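Local coordinates for calcium binding protein (Fasciola hepatica, PDB 5FX0) that probably binds calcium through EF-hands elsewhere in the full-length protein, the portion described here being its dynein light chain-like domain, at residues Gly43-Met48 / Gly93-Leu98; Asp50-Met55 / Cys69-Gly74; Val28-Lys33 / Leu86-Arg91. All blocks are in the same frame, centred on the assembly; numbering follows the deposited sequence.

Contact 1: residues Gly43-Met48 / Gly93-Leu98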
loop_
_atom_site.group_PDB
_atom_site.type_symbol
_atom_site.label_atom_id
_atom_site.label_comp_id
_atom_site.label_asym_id
_atom_site.label_seq_id
_atom_site.Cartn_x
_atom_site.Cartn_y
_atom_site.Cartn_z
ATOM N N GLY A 43 2.401 -10.696 16.759
ATOM C CA GLY A 43 1.800 -10.866 15.433
ATOM C C GLY A 43 0.309 -10.565 15.296
ATOM O O GLY A 43 -0.293 -10.946 14.292
ATOM N N LYS A 44 -0.287 -9.865 16.266
ATOM C CA LYS A 44 -1.733 -9.591 16.253
ATOM C C LYS A 44 -2.073 -8.684 15.073
ATOM O O LYS A 44 -1.287 -7.807 14.727
ATOM C CB LYS A 44 -2.191 -8.880 17.536
ATOM C CG LYS A 44 -1.938 -9.579 18.866
ATOM C CD LYS A 44 -2.352 -8.679 20.039
ATOM C CE LYS A 44 -1.435 -8.810 21.249
ATOM N NZ LYS A 44 -1.457 -10.159 21.886
ATOM N N ASP A 45 -3.253 -8.863 14.489
ATOM C CA ASP A 45 -3.675 -8.043 13.338
ATOM C C ASP A 45 -4.121 -6.609 13.692
ATOM O O ASP A 45 -3.735 -5.658 13.003
ATOM C CB ASP A 45 -4.730 -8.776 12.499
ATOM C CG ASP A 45 -4.107 -9.757 11.505
ATOM O OD1 ASP A 45 -2.953 -10.218 11.719
ATOM O OD2 ASP A 45 -4.773 -10.056 10.493
ATOM N N GLU A 46 -4.880 -6.447 14.774
ATOM C CA GLU A 46 -5.203 -5.107 15.292
ATOM C C GLU A 46 -4.008 -4.332 15.880
ATOM O O GLU A 46 -4.169 -3.197 16.333
ATOM C CB GLU A 46 -6.296 -5.198 16.355
ATOM C CG GLU A 46 -7.643 -5.645 15.816
ATOM C CD GLU A 46 -8.803 -4.908 16.467
ATOM O OE1 GLU A 46 -8.892 -4.916 17.715
ATOM O OE2 GLU A 46 -9.624 -4.316 15.730
ATOM N N GLU A 47 -2.831 -4.951 15.902
ATOM C CA GLU A 47 -1.582 -4.280 16.252
ATOM C C GLU A 47 -0.776 -3.750 15.049
ATOM O O GLU A 47 0.241 -3.066 15.243
ATOM C CB GLU A 47 -0.705 -5.253 17.066
ATOM C CG GLU A 47 -1.109 -5.380 18.528
ATOM C CD GLU A 47 -1.062 -4.052 19.269
ATOM O OE1 GLU A 47 -0.172 -3.223 18.970
ATOM O OE2 GLU A 47 -1.924 -3.830 20.143
ATOM N N MET A 48 -1.226 -4.032 13.823
ATOM C CA MET A 48 -0.375 -3.818 12.646
ATOM C C MET A 48 -0.252 -2.347 12.236
ATOM O O MET A 48 0.829 -1.903 11.814
ATOM C CB MET A 48 -0.814 -4.714 11.480
ATOM C CG MET A 48 -0.446 -6.178 11.637
ATOM S SD MET A 48 1.335 -6.520 11.728
ATOM C CE MET A 48 1.524 -6.829 13.483
ATOM N N GLY A 93 6.190 -14.278 7.375
ATOM C CA GLY A 93 5.013 -15.110 7.582
ATOM C C GLY A 93 3.847 -14.717 6.706
ATOM O O GLY A 93 3.944 -14.711 5.476
ATOM N N ARG A 94 2.745 -14.371 7.348
ATOM C CA ARG A 94 1.534 -13.948 6.643
ATOM C C ARG A 94 1.523 -12.474 6.238
ATOM O O ARG A 94 0.731 -12.067 5.381
ATOM C CB ARG A 94 0.285 -14.274 7.483
ATOM C CG ARG A 94 0.066 -13.483 8.760
ATOM C CD ARG A 94 -1.302 -13.836 9.360
ATOM N NE ARG A 94 -1.636 -12.990 10.500
ATOM C CZ ARG A 94 -1.119 -13.105 11.733
ATOM N NH1 ARG A 94 -0.228 -14.055 12.038
ATOM N NH2 ARG A 94 -1.503 -12.252 12.680
ATOM N N HIS A 95 2.368 -11.677 6.874
ATOM C CA HIS A 95 2.440 -10.252 6.597
ATOM C C HIS A 95 3.447 -9.891 5.511
ATOM O O HIS A 95 4.535 -10.458 5.445
ATOM C CB HIS A 95 2.773 -9.518 7.874
ATOM C CG HIS A 95 1.737 -9.706 8.923
ATOM N ND1 HIS A 95 0.433 -9.292 8.750
ATOM C CD2 HIS A 95 1.790 -10.302 10.133
ATOM C CE1 HIS A 95 -0.268 -9.602 9.821
ATOM N NE2 HIS A 95 0.532 -10.221 10.672
ATOM N N ILE A 96 3.046 -8.946 4.667
ATOM C CA ILE A 96 3.875 -8.381 3.611
ATOM C C ILE A 96 4.077 -6.949 4.043
ATOM O O ILE A 96 3.111 -6.267 4.346
ATOM C CB ILE A 96 3.180 -8.427 2.227
ATOM C CG1 ILE A 96 3.086 -9.880 1.718
ATOM C CG2 ILE A 96 3.907 -7.541 1.207
ATOM C CD1 ILE A 96 2.033 -10.104 0.643
ATOM N N CYS A 97 5.331 -6.506 4.078
ATOM C CA CYS A 97 5.662 -5.119 4.329
ATOM C C CYS A 97 6.118 -4.425 3.045
ATOM O O CYS A 97 7.057 -4.858 2.417
ATOM C CB CYS A 97 6.744 -5.025 5.399
ATOM S SG CYS A 97 7.211 -3.330 5.761
ATOM N N LEU A 98 5.426 -3.359 2.676
ATOM C CA LEU A 98 5.832 -2.456 1.629
ATOM C C LEU A 98 6.273 -1.152 2.298
ATOM O O LEU A 98 5.500 -0.537 3.007
ATOM C CB LEU A 98 4.667 -2.168 0.677
ATOM C CG LEU A 98 3.876 -3.361 0.150
ATOM C CD1 LEU A 98 2.747 -2.835 -0.724
ATOM C CD2 LEU A 98 4.743 -4.360 -0.630
#
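D45 and R94 form a salt bridge that joins the loop between two helices to the residue just before strand 95-101. R94 NH2 gives D45 OD1 a fairly straight bond of 2.7 Å (162° at the hydrogen), lying close to the guanidinium plane and meeting the oxygen on its syn side, though 33° out of the carboxylate plane. R94 NE adds a weak bond to the same OD1 at 3.3 Å, so one carboxylate oxygen takes both donors. Arginine suits this place because its chain, extended from CG to NE, spans the gap to the loop with several N-H groups at its end. NH2 also turns to the carbonyl of G43, but the modelled separation of G43 O and R94 NH2 is too short for the detail of that bond to be trusted. G43 has a positive phi, which glycine adopts easily.

Packing centres on the buried H95 ring. M48 SD sits over the middle of one face, 3.9 Å from the ring centroid and 9° off its normal, a Met-aromatic contact made by a flexible side chain bent at chi2 and chi3. R94 CG covers the opposite face. At the ring edge, D45 OD1 lies 3.3 Å from H95 CE1, with G43 O also near the ring plane. H95 further touches I71, while W77 of the second subunit packs on D45 and M48. The helix-connecting loop is thereby closed against the sheet beside the subunit interface of a dynein light chain-like dimer.

Contact 2: residues Asp50-Met55 / Cys69-Gly74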
loop_
_atom_site.group_PDB
_atom_site.type_symbol
_atom_site.label_atom_id
_atom_site.label_comp_id
_atom_site.label_asym_id
_atom_site.label_seq_id
_atom_site.Cartn_x
_atom_site.Cartn_y
_atom_site.Cartn_z
ATOM N N ASP A 50 0.103 -0.057 14.339
ATOM C CA ASP A 50 1.200 0.425 15.204
ATOM C C ASP A 50 2.553 -0.000 14.658
ATOM O O ASP A 50 3.497 0.792 14.640
ATOM C CB ASP A 50 1.061 -0.075 16.650
ATOM C CG ASP A 50 -0.268 0.332 17.293
ATOM O OD1 ASP A 50 -0.738 1.461 17.019
ATOM O OD2 ASP A 50 -0.844 -0.482 18.058
ATOM N N VAL A 51 2.640 -1.250 14.205
ATOM C CA VAL A 51 3.856 -1.733 13.536
ATOM C C VAL A 51 4.156 -0.876 12.300
ATOM O O VAL A 51 5.300 -0.460 12.124
ATOM C CB VAL A 51 3.765 -3.223 13.160
ATOM C CG1 VAL A 51 4.994 -3.644 12.353
ATOM C CG2 VAL A 51 3.591 -4.082 14.425
ATOM N N ALA A 52 3.138 -0.564 11.493
ATOM C CA ALA A 52 3.347 0.272 10.305
ATOM C C ALA A 52 3.875 1.667 10.681
ATOM O O ALA A 52 4.738 2.237 9.991
ATOM C CB ALA A 52 2.073 0.380 9.484
ATOM N N GLN A 53 3.379 2.180 11.801
ATOM C CA GLN A 53 3.786 3.491 12.318
ATOM C C GLN A 53 5.231 3.498 12.787
ATOM O O GLN A 53 6.000 4.358 12.374
ATOM C CB GLN A 53 2.869 3.929 13.461
ATOM C CG GLN A 53 2.982 5.405 13.818
ATOM C CD GLN A 53 2.307 5.745 15.136
ATOM O OE1 GLN A 53 2.692 6.698 15.802
ATOM N NE2 GLN A 53 1.302 4.963 15.520
ATOM N N ASP A 54 5.594 2.543 13.632
ATOM C CA ASP A 54 6.993 2.403 14.099
ATOM C C ASP A 54 8.018 2.099 12.998
ATOM O O ASP A 54 9.144 2.604 13.031
ATOM C CB ASP A 54 7.092 1.353 15.208
ATOM C CG ASP A 54 6.221 1.701 16.423
ATOM O OD1 ASP A 54 5.975 2.914 16.667
ATOM O OD2 ASP A 54 5.764 0.756 17.115
ATOM N N MET A 55 7.635 1.299 12.013
ATOM C CA MET A 55 8.490 1.145 10.851
ATOM C C MET A 55 8.754 2.504 10.192
ATOM O O MET A 55 9.904 2.853 9.933
ATOM C CB MET A 55 7.903 0.164 9.828
ATOM C CG MET A 55 8.088 -1.282 10.183
ATOM S SD MET A 55 9.790 -1.862 10.265
ATOM C CE MET A 55 10.386 -1.498 8.614
ATOM N N CYS A 69 4.758 3.220 4.864
ATOM C CA CYS A 69 4.773 1.789 5.152
ATOM C C CYS A 69 3.352 1.266 5.058
ATOM O O CYS A 69 2.423 1.854 5.616
ATOM C CB CYS A 69 5.353 1.477 6.535
ATOM S SG CYS A 69 5.485 -0.313 6.841
ATOM N N VAL A 70 3.189 0.179 4.320
ATOM C CA VAL A 70 1.932 -0.522 4.195
ATOM C C VAL A 70 2.208 -1.969 4.571
ATOM O O VAL A 70 3.186 -2.560 4.109
ATOM C CB VAL A 70 1.369 -0.429 2.759
ATOM C CG1 VAL A 70 0.120 -1.287 2.586
ATOM C CG2 VAL A 70 1.027 1.001 2.409
ATOM N N ILE A 71 1.355 -2.535 5.417
ATOM C CA ILE A 71 1.423 -3.936 5.765
ATOM C C ILE A 71 0.160 -4.564 5.255
ATOM O O ILE A 71 -0.928 -3.991 5.395
ATOM C CB ILE A 71 1.565 -4.153 7.273
ATOM C CG1 ILE A 71 2.801 -3.425 7.789
ATOM C CG2 ILE A 71 1.709 -5.632 7.605
ATOM C CD1 ILE A 71 2.942 -3.525 9.294
ATOM N N LEU A 72 0.293 -5.740 4.659
ATOM C CA LEU A 72 -0.865 -6.439 4.180
ATOM C C LEU A 72 -0.707 -7.928 4.162
ATOM O O LEU A 72 0.350 -8.456 4.419
ATOM C CB LEU A 72 -1.245 -5.942 2.800
ATOM C CG LEU A 72 -0.215 -6.181 1.710
ATOM C CD1 LEU A 72 -0.849 -6.907 0.541
ATOM C CD2 LEU A 72 0.347 -4.844 1.273
ATOM N N THR A 73 -1.822 -8.586 3.908
ATOM C CA THR A 73 -1.907 -9.997 3.611
ATOM C C THR A 73 -2.737 -10.005 2.344
ATOM O O THR A 73 -3.759 -9.324 2.271
ATOM C CB THR A 73 -2.650 -10.763 4.730
ATOM O OG1 THR A 73 -4.055 -10.500 4.645
ATOM C CG2 THR A 73 -2.162 -10.305 6.076
ATOM N N GLY A 74 -2.306 -10.751 1.352
ATOM C CA GLY A 74 -3.048 -10.872 0.113
ATOM C C GLY A 74 -2.112 -10.536 -1.007
ATOM O O GLY A 74 -0.910 -10.706 -0.869
#
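Helix 48-63 covers one face of the sheet at strand 67-72, the strand that follows it in the chain and the outermost on that side within the subunit. V51, A52 and M55 meet C69 and I71 across this buried face, with the short axes at 149° and 7.8 Å apart, an approach consistent with the small A52 and C69 side chains between them. A52 points its methyl at the strand, and its carbonyl A52 O comes to 3.6 Å from C69 CB.

I71 sends its terminal CD1 to the helix. Its chain is extended at chi2 (176°), and the methyl lies 3.7 Å from V51 CG1, with the two side chains crossing at about a right angle. The same CD1 stands 4.0 Å from A52 CB and also abuts the backbone at A52 N, so the end of this branched side chain packs against both V51 and A52. V51 contributes the methyl that is anti to its backbone N (chi1 175°). M55, one turn further along the helix, rests its CB 3.9 Å from C69 SG, a compact, weakly polar group fitting this buried face. The rest of M55 bends at chi2 and chi3 and leaves for helix 24-40, where it packs on V30 and L37.

Alternation along the strand sends C69 and I71 to the helix and V70 and L72 to the other face, where M78 and S75 of the second subunit touch them respectively. Residues C69-G74 also pair antiparallel with a strand of that subunit, which carries the sheet across the interface. A helix-covered sheet continued by the partner's strand is characteristic of the dynein light chain dimer.

Contact 3: residues Val28-Lys33 / Leu86-Arg91; sequences VEVTEK and LSIQFR
T31 and F90 meet through a CH-pi contact: the methyl T31 CG2 stands directly over the ring, 3.8 Å from its centroid and 5° off the normal, nearly equidistant from all six carbons. F90 presents that face because its CG lies between the backbone N and the carbonyl carbon (chi1 63°), with the ring turned broadside to the helix. A flat aromatic gives the methyl a wide, slightly negative surface, and threonine can offer the methyl to the ring while its hydroxyl serves the helix backbone.

Purely apolar contact comes from V30, whose CG1 is shared between two strand residues. It meets I88 CG2 tip to tip at 4.0 Å and lies 4.2 Å from F90 CE1. Beta-branched isoleucine suits a strand, and V30 offers a short, rigid pair of methyls to the sheet. I88 and F90 occupy alternate positions, so both project from the same face of strand 87-92, toward helix 24-40. That face belongs to the four-stranded antiparallel sheet of the dynein light chain fold, where residues 28-33 run at 44° to residues 87-91, the axes 10.3 Å apart. F34, one turn further along the helix, adds an edge-to-face stack with F90, and M55 of helix 48-63 packs on V30.

The polar end of T31 is satisfied within its own helix, where OG1 bonds to the carbonyl of Q27. On the strand, Q89 faces the other side and bonds to Y76, while R91 forms a salt bridge with E16.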
loop_
_atom_site.group_PDB
_atom_site.type_symbol
_atom_site.label_atom_id
_atom_site.label_comp_id
_atom_site.label_asym_id
_atom_site.label_seq_id
_atom_site.Cartn_x
_atom_site.Cartn_y
_atom_site.Cartn_z
ATOM N N VAL A 28 19.005 -5.623 5.573
ATOM C CA VAL A 28 19.158 -6.380 6.814
ATOM C C VAL A 28 18.590 -5.582 8.003
ATOM O O VAL A 28 17.817 -6.126 8.756
ATOM C CB VAL A 28 20.637 -6.816 7.065
ATOM C CG1 VAL A 28 20.823 -7.437 8.460
ATOM C CG2 VAL A 28 21.089 -7.819 6.002
ATOM N N GLU A 29 18.944 -4.306 8.148
ATOM C CA GLU A 29 18.429 -3.479 9.266
ATOM C C GLU A 29 16.912 -3.365 9.270
ATOM O O GLU A 29 16.269 -3.543 10.303
ATOM C CB GLU A 29 18.970 -2.058 9.210
ATOM C CG GLU A 29 20.437 -1.917 9.539
ATOM C CD GLU A 29 20.895 -0.466 9.544
ATOM O OE1 GLU A 29 20.471 0.318 8.654
ATOM O OE2 GLU A 29 21.698 -0.116 10.442
ATOM N N VAL A 30 16.353 -3.054 8.107
ATOM C CA VAL A 30 14.922 -2.878 7.958
ATOM C C VAL A 30 14.168 -4.172 8.269
ATOM O O VAL A 30 13.168 -4.144 9.003
ATOM C CB VAL A 30 14.571 -2.385 6.543
ATOM C CG1 VAL A 30 13.077 -2.418 6.280
ATOM C CG2 VAL A 30 15.091 -0.969 6.345
ATOM N N THR A 31 14.631 -5.303 7.732
ATOM C CA THR A 31 13.940 -6.574 7.980
ATOM C C THR A 31 14.087 -7.067 9.439
ATOM O O THR A 31 13.117 -7.523 10.008
ATOM C CB THR A 31 14.346 -7.671 6.990
ATOM O OG1 THR A 31 15.748 -7.851 7.036
ATOM C CG2 THR A 31 13.937 -7.323 5.567
ATOM N N GLU A 32 15.256 -6.924 10.060
ATOM C CA GLU A 32 15.406 -7.301 11.490
ATOM C C GLU A 32 14.506 -6.452 12.404
ATOM O O GLU A 32 13.853 -6.978 13.307
ATOM C CB GLU A 32 16.851 -7.198 11.974
ATOM C CG GLU A 32 17.884 -8.029 11.208
ATOM C CD GLU A 32 17.761 -9.539 11.361
ATOM O OE1 GLU A 32 16.884 -10.042 12.106
ATOM O OE2 GLU A 32 18.581 -10.235 10.713
ATOM N N LYS A 33 14.448 -5.151 12.129
ATOM C CA LYS A 33 13.499 -4.250 12.795
ATOM C C LYS A 33 12.045 -4.706 12.648
ATOM O O LYS A 33 11.305 -4.770 13.640
ATOM C CB LYS A 33 13.652 -2.806 12.286
ATOM C CG LYS A 33 12.809 -1.779 13.023
ATOM C CD LYS A 33 13.378 -1.493 14.398
ATOM C CE LYS A 33 12.426 -0.692 15.287
ATOM N NZ LYS A 33 12.611 -1.080 16.718
ATOM N N LEU A 86 14.146 4.699 -2.973
ATOM C CA LEU A 86 14.369 3.597 -2.043
ATOM C C LEU A 86 13.032 2.940 -1.716
ATOM O O LEU A 86 12.074 3.613 -1.326
ATOM C CB LEU A 86 15.009 4.068 -0.755
ATOM C CG LEU A 86 16.387 4.696 -0.871
ATOM C CD1 LEU A 86 16.823 5.167 0.509
ATOM C CD2 LEU A 86 17.388 3.707 -1.447
ATOM N N SER A 87 12.989 1.629 -1.910
ATOM C CA SER A 87 11.863 0.817 -1.530
ATOM C C SER A 87 12.314 -0.564 -1.131
ATOM O O SER A 87 13.384 -1.045 -1.520
ATOM C CB SER A 87 10.899 0.674 -2.696
ATOM O OG SER A 87 11.493 -0.122 -3.696
ATOM N N ILE A 88 11.446 -1.210 -0.382
ATOM C CA ILE A 88 11.626 -2.586 0.024
ATOM C C ILE A 88 10.239 -3.208 0.172
ATOM O O ILE A 88 9.271 -2.541 0.598
ATOM C CB ILE A 88 12.498 -2.679 1.275
ATOM C CG1 ILE A 88 12.940 -4.103 1.542
ATOM C CG2 ILE A 88 11.827 -2.086 2.511
ATOM C CD1 ILE A 88 14.067 -4.153 2.547
ATOM N N GLN A 89 10.148 -4.454 -0.269
ATOM C CA GLN A 89 8.953 -5.271 -0.187
ATOM C C GLN A 89 9.422 -6.624 0.269
ATOM O O GLN A 89 10.306 -7.201 -0.328
ATOM C CB GLN A 89 8.301 -5.400 -1.530
ATOM C CG GLN A 89 7.964 -4.066 -2.145
ATOM C CD GLN A 89 7.532 -4.233 -3.565
ATOM O OE1 GLN A 89 6.778 -5.143 -3.898
ATOM N NE2 GLN A 89 8.034 -3.378 -4.424
ATOM N N PHE A 90 8.860 -7.109 1.354
ATOM C CA PHE A 90 9.235 -8.408 1.859
ATOM C C PHE A 90 8.095 -9.056 2.612
ATOM O O PHE A 90 7.137 -8.403 2.981
ATOM C CB PHE A 90 10.503 -8.307 2.709
ATOM C CG PHE A 90 10.359 -7.465 3.925
ATOM C CD1 PHE A 90 10.504 -6.112 3.849
ATOM C CD2 PHE A 90 10.093 -8.039 5.160
ATOM C CE1 PHE A 90 10.369 -5.312 4.976
ATOM C CE2 PHE A 90 9.948 -7.253 6.298
ATOM C CZ PHE A 90 10.104 -5.888 6.205
ATOM N N ARG A 91 8.209 -10.354 2.793
ATOM C CA ARG A 91 7.214 -11.146 3.484
ATOM C C ARG A 91 7.839 -11.647 4.789
ATOM O O ARG A 91 8.995 -12.080 4.828
ATOM C CB ARG A 91 6.773 -12.298 2.589
ATOM C CG ARG A 91 5.870 -13.344 3.244
ATOM C CD ARG A 91 5.316 -14.365 2.250
ATOM N NE ARG A 91 4.326 -13.735 1.365
ATOM C CZ ARG A 91 4.548 -13.256 0.130
ATOM N NH1 ARG A 91 5.736 -13.340 -0.460
ATOM N NH2 ARG A 91 3.550 -12.675 -0.533
#

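In the fold
From the N terminus, helix 24-40 supplies residues 28-33, the loop beyond it 43-48 and helix 48-63 residues 50-55. The first loop to close is that of contact 2, where strand 67-72 returns to the helix just before it. Contact 3 closes next, at strand 87-92, and contact 1 last, at strand 95-101; these two cross, and both enclose contact 2. Strand 95-101 lies between the other two strands: C97 N bonds to F90 O, and I96 N to L72 O, so the three contacts share one sheet. On the helical side, M55 touches V30, joining contacts 2 and 3, while contacts 1 and 2 also reach the second subunit.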